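Cell division control protein 13 (Saccharomyces cerevisiae, PDB 4HCE) helps maintain telomeres in budding yeast, its OB2 domain, an oligonucleotide/oligosaccharide-binding fold, forming a dimer required for productive binding of Stn1. Local coordinates at residues K43-Q48 / C64-I69. Residues are numbered along the deposited sequence; the frame is centred on the assembly and turned at random.
Sequences KLYFTQ and CIEIVI
Leu-44 and Ile-67 face each other as a hydrogen-bonded antiparallel pair, a compact example of how two strands of an OB fold divide their chemistry between backbone and side chains. Leu-44 N donates to Ile-67 O at 2.7 Å, and Ile-67 N returns a bond to Leu-44 O at 2.8 Å. Two residues along, Phe-46 and Ile-65 repeat the exchange, with Phe-46 N to Ile-65 O at 3.0 Å and Ile-65 N to Phe-46 O at 2.9 Å. Between these pairs the Tyr-45 and Glu-66 backbones turn their polar groups outward; Tyr-45 bonds instead to Val-24 and Gly-25 of strand 16-27.

Alternation sends Lys-43, Tyr-45, Glu-66 and Val-68 to one face. There the backbone pairing sets Glu-66 CB 3.7 Å from Tyr-45 CE1, and with CG anti to the backbone N (chi1 165°) the rest of the glutamate chain lies beside the ring, pointing the same way. The Lys-43 chain crosses Glu-66 at a slant, but bends at its far end and leaves NZ 4.5 Å from Glu-66 OE2, too far for a salt bridge. Beyond the last bonded pair, Cys-64 SG approaches the Tyr-45 ring obliquely, 5.4 Å from its centroid. Lys-43 and Tyr-45 also pack on Asn-27 and Met-120 of the second subunit, respectively.

The other face is hydrocarbon. Ile-67 CD1 reaches Phe-46 CB at 3.7 Å, the phenyl ring itself swinging away toward Leu-19 because CG stands opposite the backbone N (chi1 -177°). Leu-44 CD1 meets Ile-69 CD1, while helix 72-79 packs against Ile-69.

Four backbone bonds thus fix the register, an apolar face joins the strands to the domain core, and the mixed face, where lysine and carboxylate probably still attract each other through space, contributes to the dimer contact.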
ATOM      1  N   LYS B  43      -4.881   1.390  -5.923  1.00 29.45           N
ATOM      2  CA  LYS B  43      -3.836   0.407  -6.188  1.00 30.32           C
ATOM      3  C   LYS B  43      -4.442  -0.829  -6.839  1.00 28.83           C
ATOM      4  O   LYS B  43      -5.554  -1.264  -6.467  1.00 28.33           O
ATOM      5  CB  LYS B  43      -3.130   0.001  -4.890  1.00 31.63           C
ATOM      6  CG  LYS B  43      -2.364   1.145  -4.234  1.00 36.76           C
ATOM      7  CD  LYS B  43      -2.169   0.900  -2.748  1.00 38.96           C
ATOM      8  CE  LYS B  43      -2.369   2.179  -1.947  1.00 44.10           C
ATOM      9  NZ  LYS B  43      -1.102   2.785  -1.413  1.00 49.49           N
ATOM     10  N   LEU B  44      -3.730  -1.373  -7.827  1.00 27.02           N
ATOM     11  CA  LEU B  44      -4.141  -2.642  -8.451  1.00 26.36           C
ATOM     12  C   LEU B  44      -3.128  -3.732  -8.165  1.00 26.76           C
ATOM     13  O   LEU B  44      -1.935  -3.451  -8.052  1.00 29.24           O
ATOM     14  CB  LEU B  44      -4.324  -2.482  -9.956  1.00 23.93           C
ATOM     15  CG  LEU B  44      -5.234  -1.334 -10.409  1.00 24.57           C
ATOM     16  CD1 LEU B  44      -5.227  -1.319 -11.933  1.00 24.68           C
ATOM     17  CD2 LEU B  44      -6.653  -1.455  -9.881  1.00 24.81           C
ATOM     18  N   TYR B  45      -3.596  -4.966  -8.049  1.00 26.41           N
ATOM     19  CA  TYR B  45      -2.705  -6.098  -7.874  1.00 26.89           C
ATOM     20  C   TYR B  45      -2.710  -6.964  -9.102  1.00 27.07           C
ATOM     21  O   TYR B  45      -3.762  -7.432  -9.555  1.00 28.04           O
ATOM     22  CB  TYR B  45      -3.049  -6.907  -6.608  1.00 27.90           C
ATOM     23  CG  TYR B  45      -2.970  -6.008  -5.422  1.00 29.82           C
ATOM     24  CD1 TYR B  45      -1.745  -5.486  -5.034  1.00 29.89           C
ATOM     25  CD2 TYR B  45      -4.119  -5.580  -4.753  1.00 32.07           C
ATOM     26  CE1 TYR B  45      -1.635  -4.608  -3.989  1.00 30.76           C
ATOM     27  CE2 TYR B  45      -4.026  -4.685  -3.694  1.00 32.82           C
ATOM     28  CZ  TYR B  45      -2.776  -4.201  -3.328  1.00 33.62           C
ATOM     29  OH  TYR B  45      -2.647  -3.333  -2.271  1.00 36.24           O
ATOM     30  N   PHE B  46      -1.499  -7.209  -9.580  1.00 26.04           N
ATOM     31  CA  PHE B  46      -1.257  -7.911 -10.811  1.00 26.63           C
ATOM     32  C   PHE B  46      -0.326  -9.094 -10.601  1.00 25.27           C
ATOM     33  O   PHE B  46       0.668  -9.001  -9.882  1.00 25.82           O
ATOM     34  CB  PHE B  46      -0.673  -6.941 -11.825  1.00 27.18           C
ATOM     35  CG  PHE B  46      -0.444  -7.545 -13.169  1.00 29.11           C
ATOM     36  CD1 PHE B  46      -1.382  -7.415 -14.185  1.00 31.30           C
ATOM     37  CD2 PHE B  46       0.722  -8.221 -13.418  1.00 29.61           C
ATOM     38  CE1 PHE B  46      -1.153  -7.993 -15.427  1.00 32.48           C
ATOM     39  CE2 PHE B  46       0.953  -8.785 -14.635  1.00 32.10           C
ATOM     40  CZ  PHE B  46       0.025  -8.668 -15.644  1.00 30.93           C
ATOM     41  N   THR B  47      -0.680 -10.216 -11.217  1.00 24.13           N
ATOM     42  CA  THR B  47       0.142 -11.430 -11.195  1.00 23.48           C
ATOM     43  C   THR B  47      -0.165 -12.361 -12.386  1.00 24.06           C
ATOM     44  O   THR B  47      -1.301 -12.398 -12.882  1.00 23.28           O
ATOM     45  CB  THR B  47       0.006 -12.239  -9.879  1.00 22.58           C
ATOM     46  OG1 THR B  47       1.029 -13.256  -9.844  1.00 23.17           O
ATOM     47  CG2 THR B  47      -1.371 -12.902  -9.757  1.00 21.61           C
ATOM     48  N   GLN B  48       0.853 -13.105 -12.827  1.00 25.29           N
ATOM     49  CA  GLN B  48       0.653 -14.215 -13.770  1.00 27.95           C
ATOM     50  C   GLN B  48       0.878 -15.574 -13.067  1.00 28.39           C
ATOM     51  O   GLN B  48       0.890 -16.628 -13.705  1.00 27.82           O
ATOM     52  CB  GLN B  48       1.590 -14.067 -14.959  1.00 28.85           C
ATOM     53  CG  GLN B  48       3.064 -14.187 -14.579  1.00 30.29           C
ATOM     54  CD  GLN B  48       4.019 -14.152 -15.772  1.00 33.40           C
ATOM     55  OE1 GLN B  48       5.244 -14.208 -15.584  1.00 37.26           O
ATOM     56  NE2 GLN B  48       3.483 -14.084 -16.992  1.00 29.00           N
ATOM     57  N   CYS B  64       2.964 -10.868  -6.470  1.00 28.06           N
ATOM     58  CA  CYS B  64       2.229 -10.026  -7.362  1.00 27.80           C
ATOM     59  C   CYS B  64       2.918  -8.690  -7.236  1.00 27.81           C
ATOM     60  O   CYS B  64       3.780  -8.509  -6.373  1.00 26.93           O
ATOM     61  CB  CYS B  64       0.767  -9.921  -6.910  1.00 29.43           C
ATOM     62  SG  CYS B  64       0.470  -9.213  -5.255  1.00 30.81           S
ATOM     63  N   ILE B  65       2.566  -7.744  -8.090  1.00 28.51           N
ATOM     64  CA  ILE B  65       3.000  -6.397  -7.812  1.00 29.34           C
ATOM     65  C   ILE B  65       1.810  -5.479  -7.603  1.00 28.73           C
ATOM     66  O   ILE B  65       0.722  -5.680  -8.193  1.00 28.60           O
ATOM     67  CB  ILE B  65       3.990  -5.833  -8.857  1.00 30.76           C
ATOM     68  CG1 ILE B  65       3.398  -5.886 -10.253  1.00 32.74           C
ATOM     69  CG2 ILE B  65       5.349  -6.546  -8.776  1.00 30.62           C
ATOM     70  CD1 ILE B  65       3.805  -4.670 -11.060  1.00 34.93           C
ATOM     71  N   GLU B  66       2.040  -4.495  -6.738  1.00 27.27           N
ATOM     72  CA  GLU B  66       1.159  -3.363  -6.526  1.00 26.91           C
ATOM     73  C   GLU B  66       1.384  -2.311  -7.639  1.00 24.83           C
ATOM     74  O   GLU B  66       2.501  -1.933  -7.940  1.00 23.78           O
ATOM     75  CB  GLU B  66       1.426  -2.773  -5.131  1.00 26.86           C
ATOM     76  CG  GLU B  66       0.834  -1.387  -4.936  1.00 32.05           C
ATOM     77  CD  GLU B  66       1.499  -0.616  -3.791  1.00 34.59           C
ATOM     78  OE1 GLU B  66       2.389   0.275  -4.036  1.00 35.57           O
ATOM     79  OE2 GLU B  66       1.133  -0.926  -2.643  1.00 34.23           O
ATOM     80  N   ILE B  67       0.309  -1.834  -8.240  1.00 25.25           N
ATOM     81  CA  ILE B  67       0.395  -0.794  -9.263  1.00 24.53           C
ATOM     82  C   ILE B  67      -0.483   0.373  -8.809  1.00 25.40           C
ATOM     83  O   ILE B  67      -1.690   0.205  -8.590  1.00 26.06           O
ATOM     84  CB  ILE B  67      -0.112  -1.294 -10.624  1.00 24.43           C
ATOM     85  CG1 ILE B  67       0.619  -2.580 -11.061  1.00 24.08           C
ATOM     86  CG2 ILE B  67       0.028  -0.202 -11.679  1.00 24.68           C
ATOM     87  CD1 ILE B  67      -0.052  -3.290 -12.235  1.00 23.06           C
ATOM     88  N   VAL B  68       0.127   1.545  -8.659  1.00 25.54           N
ATOM     89  CA  VAL B  68      -0.601   2.718  -8.253  1.00 26.79           C
ATOM     90  C   VAL B  68      -1.058   3.486  -9.476  1.00 26.38           C
ATOM     91  O   VAL B  68      -0.308   3.603 -10.471  1.00 24.60           O
ATOM     92  CB  VAL B  68       0.181   3.628  -7.244  1.00 28.16           C
ATOM     93  CG1 VAL B  68       0.808   2.808  -6.127  1.00 29.40           C
ATOM     94  CG2 VAL B  68       1.275   4.414  -7.930  1.00 31.85           C
ATOM     95  N   ILE B  69      -2.317   3.932  -9.414  1.00 27.13           N
ATOM     96  CA  ILE B  69      -2.874   4.974 -10.291  1.00 28.15           C
ATOM     97  C   ILE B  69      -2.829   6.224  -9.414  1.00 29.47           C
ATOM     98  O   ILE B  69      -3.679   6.404  -8.543  1.00 31.55           O
ATOM     99  CB  ILE B  69      -4.347   4.708 -10.690  1.00 27.56           C
ATOM    100  CG1 ILE B  69      -4.635   3.209 -10.845  1.00 28.19           C
ATOM    101  CG2 ILE B  69      -4.727   5.498 -11.943  1.00 27.30           C
ATOM    102  CD1 ILE B  69      -4.087   2.555 -12.099  1.00 29.15           C
TER